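Local coordinates for possible substrate binding protein of ABC transporter system (Rhodopseudomonas palustris, PDB 3N0X) that probably binds branched-chain or related amino acids in the periplasm and delivers them to an ABC-type uptake system, at residues N236-L241 with V350-L355; T254-D259 with A279-F284. All coordinates share one frame; numbering follows the deposited sequence.

Contact 1: residues N236-L241 with V350-L355; sequences NILPAL and VAWAVL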
ATOM      1  N   ASN A 236       5.781  -7.436   1.122  1.00 14.65           N
ATOM      2  CA  ASN A 236       5.716  -7.283  -0.327  1.00 13.70           C
ATOM      3  C   ASN A 236       4.710  -8.268  -0.886  1.00 13.69           C
ATOM      4  O   ASN A 236       4.132  -9.064  -0.174  1.00 13.97           O
ATOM      5  CB  ASN A 236       7.108  -7.484  -0.997  1.00 15.70           C
ATOM      6  CG  ASN A 236       7.322  -6.574  -2.173  1.00 18.87           C
ATOM      7  OD1 ASN A 236       6.398  -6.270  -2.940  1.00 20.80           O
ATOM      8  ND2 ASN A 236       8.559  -6.053  -2.281  1.00 25.19           N
ATOM      9  N   ILE A 237       4.511  -8.161  -2.197  1.00 12.55           N
ATOM     10  CA  ILE A 237       3.612  -9.041  -2.893  1.00 12.79           C
ATOM     11  C   ILE A 237       4.171 -10.449  -2.945  1.00 12.90           C
ATOM     12  O   ILE A 237       5.353 -10.681  -2.754  1.00 14.11           O
ATOM     13  CB  ILE A 237       3.270  -8.518  -4.309  1.00 13.42           C
ATOM     14  CG1 ILE A 237       4.512  -8.360  -5.183  1.00 15.78           C
ATOM     15  CG2 ILE A 237       2.478  -7.184  -4.142  1.00 14.55           C
ATOM     16  CD1 ILE A 237       4.191  -8.012  -6.645  1.00 16.15           C
ATOM     17  N   LEU A 238       3.309 -11.429  -3.201  1.00 13.33           N
ATOM     18  CA  LEU A 238       3.719 -12.819  -3.124  1.00 13.09           C
ATOM     19  C   LEU A 238       4.930 -13.223  -3.985  1.00 14.15           C
ATOM     20  O   LEU A 238       5.815 -13.919  -3.500  1.00 14.99           O
ATOM     21  CB  LEU A 238       2.519 -13.787  -3.309  1.00 14.15           C
ATOM     22  CG  LEU A 238       1.344 -13.644  -2.333  1.00 13.67           C
ATOM     23  CD1 LEU A 238       0.184 -14.616  -2.701  1.00 13.93           C
ATOM     24  CD2 LEU A 238       1.777 -13.863  -0.895  1.00 14.17           C
ATOM     25  N   PRO A 239       4.979 -12.821  -5.281  1.00 14.35           N
ATOM     26  CA  PRO A 239       6.192 -13.163  -6.043  1.00 16.25           C
ATOM     27  C   PRO A 239       7.487 -12.614  -5.445  1.00 16.99           C
ATOM     28  O   PRO A 239       8.543 -13.270  -5.499  1.00 18.43           O
ATOM     29  CB  PRO A 239       5.940 -12.543  -7.409  1.00 17.27           C
ATOM     30  CG  PRO A 239       4.472 -12.355  -7.503  1.00 20.13           C
ATOM     31  CD  PRO A 239       3.970 -12.117  -6.101  1.00 15.78           C
ATOM     32  N   ALA A 240       7.410 -11.428  -4.877  1.00 16.09           N
ATOM     33  CA  ALA A 240       8.571 -10.811  -4.237  1.00 16.16           C
ATOM     34  C   ALA A 240       8.983 -11.483  -2.913  1.00 17.97           C
ATOM     35  O   ALA A 240      10.146 -11.386  -2.485  1.00 19.28           O
ATOM     36  CB  ALA A 240       8.309  -9.317  -4.015  1.00 16.55           C
ATOM     37  N   LEU A 241       8.039 -12.148  -2.255  1.00 14.63           N
ATOM     38  CA  LEU A 241       8.312 -12.839  -0.987  1.00 13.71           C
ATOM     39  C   LEU A 241       9.093 -14.161  -1.165  1.00 15.89           C
ATOM     40  O   LEU A 241       9.530 -14.732  -0.163  1.00 14.54           O
ATOM     41  CB  LEU A 241       7.002 -13.098  -0.225  1.00 14.68           C
ATOM     42  CG  LEU A 241       6.236 -11.914   0.341  1.00 13.38           C
ATOM     43  CD1 LEU A 241       4.976 -12.404   1.037  1.00 13.97           C
ATOM     44  CD2 LEU A 241       7.132 -11.098   1.300  1.00 15.10           C
ATOM     45  N   VAL A 350       5.949 -23.888   0.046  1.00 16.09           N
ATOM     46  CA  VAL A 350       5.222 -22.694  -0.345  1.00 15.79           C
ATOM     47  C   VAL A 350       6.161 -21.763  -1.113  1.00 17.47           C
ATOM     48  O   VAL A 350       7.285 -21.509  -0.673  1.00 16.53           O
ATOM     49  CB  VAL A 350       4.578 -22.018   0.915  1.00 16.61           C
ATOM     50  CG1 VAL A 350       3.750 -20.762   0.552  1.00 16.87           C
ATOM     51  CG2 VAL A 350       3.717 -23.027   1.622  1.00 20.31           C
ATOM     52  N   ALA A 351       5.662 -21.198  -2.214  1.00 17.11           N
ATOM     53  CA  ALA A 351       6.478 -20.418  -3.154  1.00 17.04           C
ATOM     54  C   ALA A 351       6.975 -19.078  -2.597  1.00 18.52           C
ATOM     55  O   ALA A 351       7.957 -18.491  -3.096  1.00 19.66           O
ATOM     56  CB  ALA A 351       5.711 -20.213  -4.470  1.00 18.20           C
ATOM     57  N   TRP A 352       6.243 -18.569  -1.636  1.00 15.61           N
ATOM     58  CA  TRP A 352       6.586 -17.332  -0.932  1.00 13.26           C
ATOM     59  C   TRP A 352       6.915 -17.629   0.517  1.00 14.20           C
ATOM     60  O   TRP A 352       6.444 -18.592   1.075  1.00 14.39           O
ATOM     61  CB  TRP A 352       5.424 -16.347  -0.965  1.00 13.39           C
ATOM     62  CG  TRP A 352       4.078 -16.966  -0.664  1.00 12.84           C
ATOM     63  CD1 TRP A 352       3.488 -17.141   0.567  1.00 15.77           C
ATOM     64  CD2 TRP A 352       3.175 -17.530  -1.624  1.00 15.28           C
ATOM     65  NE1 TRP A 352       2.285 -17.773   0.416  1.00 15.31           N
ATOM     66  CE2 TRP A 352       2.068 -18.017  -0.918  1.00 15.78           C
ATOM     67  CE3 TRP A 352       3.198 -17.658  -3.022  1.00 17.51           C
ATOM     68  CZ2 TRP A 352       0.972 -18.627  -1.558  1.00 18.00           C
ATOM     69  CZ3 TRP A 352       2.135 -18.266  -3.654  1.00 19.95           C
ATOM     70  CH2 TRP A 352       1.021 -18.729  -2.918  1.00 18.36           C
ATOM     71  N   ALA A 353       7.720 -16.777   1.128  1.00 14.45           N
ATOM     72  CA  ALA A 353       7.875 -16.802   2.573  1.00 15.53           C
ATOM     73  C   ALA A 353       6.508 -16.565   3.189  1.00 14.97           C
ATOM     74  O   ALA A 353       5.726 -15.760   2.679  1.00 14.94           O
ATOM     75  CB  ALA A 353       8.830 -15.703   3.037  1.00 15.56           C
ATOM     76  N   VAL A 354       6.231 -17.243   4.304  1.00 14.81           N
ATOM     77  CA  VAL A 354       4.936 -17.104   4.979  1.00 15.58           C
ATOM     78  C   VAL A 354       5.118 -16.012   5.994  1.00 16.14           C
ATOM     79  O   VAL A 354       6.033 -16.080   6.821  1.00 18.66           O
ATOM     80  CB  VAL A 354       4.525 -18.422   5.668  1.00 17.10           C
ATOM     81  CG1 VAL A 354       3.234 -18.229   6.492  1.00 19.04           C
ATOM     82  CG2 VAL A 354       4.321 -19.501   4.604  1.00 19.87           C
ATOM     83  N   LEU A 355       4.241 -15.015   5.952  1.00 14.94           N
ATOM     84  CA  LEU A 355       4.293 -13.901   6.883  1.00 14.33           C
ATOM     85  C   LEU A 355       3.363 -14.207   8.047  1.00 14.99           C
ATOM     86  O   LEU A 355       2.129 -14.056   7.938  1.00 17.54           O
ATOM     87  CB  LEU A 355       3.942 -12.571   6.202  1.00 13.37           C
ATOM     88  CG  LEU A 355       4.817 -12.212   4.979  1.00 14.17           C
ATOM     89  CD1 LEU A 355       4.568 -10.755   4.548  1.00 13.76           C
ATOM     90  CD2 LEU A 355       6.318 -12.469   5.220  1.00 15.06           C
TER
HETATM   91  O   HOH W   1       6.459 -16.379  -4.624  1.00 19.98           O
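L238 lies over one face of the W352 indole. Its CD2 methyl sits 3.9 Å from the centroid of the W352 five-membered ring and 8° off the ring normal, a CH-pi contact. The L238 CB adds a second touch, 3.9 Å from W352 CE3 on the benzo part. V350 CG1 covers the opposite face, so the indole is held between a leucine methyl and a valine methyl. L241 packs at the root of the W352 side chain, with its CB 3.7 Å from W352 CB. Its CD1 meets L355 CD1 tip to tip at 3.9 Å.

One direct backbone bond joins the segments. A353 N donates to L241 O at 3.0 Å in a nearly straight bond, with the donor well above the carbonyl plane (63°). Water 1 makes a second bridge, donating to L238 O at 2.8 Å and more weakly to A351 O. The indole is further placed by its torsion: CG lies between the backbone N and carbonyl carbon (chi1 45°). W352 NE1 probably bonds to Y258 OH, which would help to hold the ring's rotation.

The 236-241 turn follows strand 229-233. The other segment, 350-355, leads into strand 354-357. L355 and A353 also pack on strand 335-345, the antiparallel partner of 354-357. The contact sets the turn beside the start of strand 354-357, while I237 reaches helix 283-302.

Contact 2: residues T254-D259 with A279-F284; sequences TYYYYD and APPDFF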
ATOM      1  N   THR A 254       3.800  -4.997   6.929  1.00 12.28           N
ATOM      2  CA  THR A 254       3.218  -5.130   5.606  1.00 11.55           C
ATOM      3  C   THR A 254       1.808  -4.551   5.504  1.00 11.12           C
ATOM      4  O   THR A 254       1.039  -4.503   6.471  1.00 12.80           O
ATOM      5  CB  THR A 254       3.225  -6.623   5.137  1.00 13.15           C
ATOM      6  OG1 THR A 254       2.994  -6.663   3.710  1.00 14.26           O
ATOM      7  CG2 THR A 254       2.226  -7.493   5.932  1.00 12.88           C
ATOM      8  N   TYR A 255       1.468  -4.149   4.286  1.00 11.71           N
ATOM      9  CA  TYR A 255       0.121  -3.679   3.964  1.00 12.48           C
ATOM     10  C   TYR A 255      -0.907  -4.822   4.037  1.00 11.78           C
ATOM     11  O   TYR A 255      -2.060  -4.613   4.402  1.00 11.96           O
ATOM     12  CB  TYR A 255       0.163  -3.090   2.526  1.00 12.30           C
ATOM     13  CG  TYR A 255      -1.178  -2.906   1.819  1.00 11.92           C
ATOM     14  CD1 TYR A 255      -2.077  -1.893   2.168  1.00 11.83           C
ATOM     15  CD2 TYR A 255      -1.512  -3.716   0.778  1.00 11.53           C
ATOM     16  CE1 TYR A 255      -3.283  -1.728   1.490  1.00 11.00           C
ATOM     17  CE2 TYR A 255      -2.733  -3.601   0.147  1.00 12.88           C
ATOM     18  CZ  TYR A 255      -3.599  -2.579   0.472  1.00 15.69           C
ATOM     19  OH  TYR A 255      -4.790  -2.438  -0.215  1.00 14.72           O
ATOM     20  N   TYR A 256      -0.500  -6.013   3.633  1.00 10.09           N
ATOM     21  CA  TYR A 256      -1.397  -7.149   3.511  1.00 11.57           C
ATOM     22  C   TYR A 256      -0.623  -8.456   3.371  1.00 12.65           C
ATOM     23  O   TYR A 256       0.462  -8.493   2.805  1.00 15.83           O
ATOM     24  CB  TYR A 256      -2.309  -6.990   2.289  1.00 10.69           C
ATOM     25  CG  TYR A 256      -3.404  -8.058   2.133  1.00 11.06           C
ATOM     26  CD1 TYR A 256      -4.577  -8.034   2.901  1.00 11.88           C
ATOM     27  CD2 TYR A 256      -3.277  -9.064   1.180  1.00 11.95           C
ATOM     28  CE1 TYR A 256      -5.565  -8.999   2.712  1.00 12.19           C
ATOM     29  CE2 TYR A 256      -4.245 -10.016   0.989  1.00 10.95           C
ATOM     30  CZ  TYR A 256      -5.385  -9.994   1.794  1.00 12.16           C
ATOM     31  OH  TYR A 256      -6.339 -10.964   1.575  1.00 13.39           O
ATOM     32  N   TYR A 257      -1.200  -9.524   3.910  1.00 13.42           N
ATOM     33  CA  TYR A 257      -0.812 -10.917   3.605  1.00 12.91           C
ATOM     34  C   TYR A 257      -2.106 -11.686   3.800  1.00 12.64           C
ATOM     35  O   TYR A 257      -2.756 -11.512   4.817  1.00 12.64           O
ATOM     36  CB  TYR A 257       0.337 -11.428   4.486  1.00 12.16           C
ATOM     37  CG  TYR A 257       0.714 -12.847   4.179  1.00 13.02           C
ATOM     38  CD1 TYR A 257       1.487 -13.137   3.072  1.00 13.58           C
ATOM     39  CD2 TYR A 257       0.278 -13.891   4.962  1.00 13.87           C
ATOM     40  CE1 TYR A 257       1.828 -14.446   2.766  1.00 16.21           C
ATOM     41  CE2 TYR A 257       0.616 -15.190   4.691  1.00 13.53           C
ATOM     42  CZ  TYR A 257       1.374 -15.469   3.587  1.00 14.20           C
ATOM     43  OH  TYR A 257       1.663 -16.784   3.303  1.00 16.28           O
ATOM     44  N   TYR A 258      -2.478 -12.506   2.827  1.00 13.56           N
ATOM     45  CA  TYR A 258      -3.812 -13.107   2.805  0.50 14.23           C
ATOM     46  C   TYR A 258      -4.227 -13.802   4.097  1.00 13.84           C
ATOM     47  O   TYR A 258      -5.392 -13.745   4.474  1.00 13.65           O
ATOM     48  CB  TYR A 258      -3.979 -14.058   1.611  0.50 14.54           C
ATOM     49  CG  TYR A 258      -3.073 -15.274   1.595  0.50 14.39           C
ATOM     50  CD1 TYR A 258      -1.774 -15.194   1.108  0.50 13.66           C
ATOM     51  CD2 TYR A 258      -3.536 -16.506   2.029  0.50 19.28           C
ATOM     52  CE1 TYR A 258      -0.939 -16.327   1.078  0.50 15.66           C
ATOM     53  CE2 TYR A 258      -2.716 -17.640   2.000  0.50 14.25           C
ATOM     54  CZ  TYR A 258      -1.419 -17.543   1.528  0.50 19.22           C
ATOM     55  OH  TYR A 258      -0.600 -18.677   1.531  0.50 15.54           O
ATOM     56  N   ASP A 259      -3.289 -14.487   4.753  1.00 12.14           N
ATOM     57  CA  ASP A 259      -3.648 -15.331   5.892  0.60 13.21           C
ATOM     58  C   ASP A 259      -3.621 -14.568   7.195  1.00 14.82           C
ATOM     59  O   ASP A 259      -3.930 -15.136   8.233  1.00 17.05           O
ATOM     60  CB  ASP A 259      -2.731 -16.567   5.983  0.60 13.86           C
ATOM     61  CG  ASP A 259      -3.361 -17.737   6.774  0.60 18.24           C
ATOM     62  OD1 ASP A 259      -4.554 -18.020   6.575  0.60 16.36           O
ATOM     63  OD2 ASP A 259      -2.640 -18.405   7.557  0.60 22.60           O
ATOM     64  N   ALA A 279      -5.307 -19.738  -6.277  1.00 17.86           N
ATOM     65  CA  ALA A 279      -4.249 -18.907  -5.764  1.00 17.64           C
ATOM     66  C   ALA A 279      -4.876 -17.959  -4.756  1.00 18.07           C
ATOM     67  O   ALA A 279      -6.062 -17.673  -4.855  1.00 16.89           O
ATOM     68  CB  ALA A 279      -3.594 -18.101  -6.884  1.00 18.70           C
ATOM     69  N   PRO A 280      -4.093 -17.475  -3.790  1.00 18.06           N
ATOM     70  CA  PRO A 280      -4.600 -16.497  -2.839  1.00 16.96           C
ATOM     71  C   PRO A 280      -4.631 -15.066  -3.387  1.00 14.29           C
ATOM     72  O   PRO A 280      -3.928 -14.739  -4.398  1.00 17.06           O
ATOM     73  CB  PRO A 280      -3.626 -16.596  -1.666  1.00 17.33           C
ATOM     74  CG  PRO A 280      -2.452 -17.344  -2.161  1.00 19.35           C
ATOM     75  CD  PRO A 280      -2.688 -17.821  -3.535  1.00 20.83           C
ATOM     76  N   PRO A 281      -5.460 -14.210  -2.753  1.00 14.23           N
ATOM     77  CA  PRO A 281      -5.449 -12.804  -3.080  1.00 13.05           C
ATOM     78  C   PRO A 281      -4.134 -12.169  -2.660  1.00 13.92           C
ATOM     79  O   PRO A 281      -3.517 -12.606  -1.686  1.00 14.50           O
ATOM     80  CB  PRO A 281      -6.605 -12.235  -2.258  1.00 14.31           C
ATOM     81  CG  PRO A 281      -6.769 -13.157  -1.113  1.00 14.58           C
ATOM     82  CD  PRO A 281      -6.335 -14.519  -1.598  1.00 15.30           C
ATOM     83  N   ASP A 282      -3.755 -11.119  -3.369  1.00 15.54           N
ATOM     84  CA  ASP A 282      -2.521 -10.341  -3.086  1.00 15.08           C
ATOM     85  C   ASP A 282      -2.880  -8.861  -2.801  1.00 13.80           C
ATOM     86  O   ASP A 282      -4.070  -8.482  -2.704  1.00 13.53           O
ATOM     87  CB  ASP A 282      -1.561 -10.525  -4.277  1.00 16.36           C
ATOM     88  CG  ASP A 282      -0.040 -10.443  -3.893  1.00 16.34           C
ATOM     89  OD1 ASP A 282       0.311  -9.844  -2.846  1.00 17.70           O
ATOM     90  OD2 ASP A 282       0.778 -10.962  -4.722  1.00 16.97           O
ATOM     91  N   PHE A 283      -1.849  -8.017  -2.640  1.00 14.16           N
ATOM     92  CA  PHE A 283      -2.037  -6.587  -2.337  1.00 13.19           C
ATOM     93  C   PHE A 283      -3.133  -5.968  -3.195  1.00 12.46           C
ATOM     94  O   PHE A 283      -4.012  -5.253  -2.707  1.00 12.83           O
ATOM     95  CB  PHE A 283      -0.759  -5.761  -2.638  1.00 12.87           C
ATOM     96  CG  PHE A 283       0.319  -5.761  -1.556  1.00 12.62           C
ATOM     97  CD1 PHE A 283       0.481  -6.776  -0.622  1.00 13.35           C
ATOM     98  CD2 PHE A 283       1.224  -4.715  -1.533  1.00 13.62           C
ATOM     99  CE1 PHE A 283       1.542  -6.719   0.318  1.00 12.03           C
ATOM    100  CE2 PHE A 283       2.210  -4.633  -0.566  1.00 14.37           C
ATOM    101  CZ  PHE A 283       2.380  -5.652   0.337  1.00 14.44           C
ATOM    102  N   PHE A 284      -2.993  -6.160  -4.494  1.00 13.21           N
ATOM    103  CA  PHE A 284      -3.806  -5.423  -5.445  1.00 12.75           C
ATOM    104  C   PHE A 284      -5.257  -5.864  -5.391  1.00 14.07           C
ATOM    105  O   PHE A 284      -6.198  -5.057  -5.551  1.00 13.38           O
ATOM    106  CB  PHE A 284      -3.175  -5.520  -6.842  1.00 14.30           C
ATOM    107  CG  PHE A 284      -1.812  -4.935  -6.883  1.00 15.73           C
ATOM    108  CD1 PHE A 284      -1.646  -3.576  -6.980  1.00 20.65           C
ATOM    109  CD2 PHE A 284      -0.689  -5.743  -6.864  1.00 14.57           C
ATOM    110  CE1 PHE A 284      -0.368  -3.007  -7.002  1.00 19.73           C
ATOM    111  CE2 PHE A 284       0.572  -5.181  -6.824  1.00 15.74           C
ATOM    112  CZ  PHE A 284       0.739  -3.830  -6.891  1.00 20.82           C
TER
HETATM  113  O   HOH W   2      -1.380 -12.207   0.212  1.00 15.75           O
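T254-Y258 and P280-F283 run in roughly opposite directions, 151° apart, with Y256 nearest F283 and Y258 nearest P281 by CA position. The Y255 ring turns its edge to one face of F283 in a T-shaped pair. The centroids are 5.1 Å apart and the planes meet at 67°. Of the ring atoms, Y255 CD2 comes nearest the F283 ring, 3.6 Å from F283 CG, and Y255 CB lies over the same face. Y255 CG is anti to the backbone N (chi1 163°), which brings the ring edge over the F283 face as the two side chains pass in opposite directions. At the edge of the F283 ring, Y256 O lies 3.2 Å from CE1, and T254 OG1 is also near the ring plane.

The fold is that of a periplasmic binding protein of the leucine-binding family. Here the loop after strand 251-254 packs on the start of helix 283-302. D282 holds the N-cap position, but its side chain makes no capping bond. Its OD1 instead accepts from F283 N at 2.8 Å.

Farther along, P280 CB sits over the centre of the Y258 ring, 3.5 Å from the centroid, in a CH-pi contact. Y257 CE2 lies over the opposite face. Y256 crosses P281 at about a right angle, its OH 3.5 Å from P281 CG; that hydroxyl is hydrogen-bonded to N266 of helix 264-277. Water 2 accepts from Y258 N and donates to P281 O, both at 2.9 Å.

From the N terminus, the chain first reaches 236-241, after strand 229-233. It then passes through strand 251-254 into 254-259, runs along helix 264-277 and returns at 279-284. Contact 2 closes this short loop, with 19 residues between its segments. The chain continues through helix 283-302 and strand 335-345 before 350-355 closes the longer loop of contact 1. Contact 2 is therefore nested inside contact 1. Their centres are 9 Å apart and they touch directly: L238 N probably bonds to D282 OD2. Together they tie the turn after strand 229-233 to the antiparallel sheet and to the start of helix 283-302.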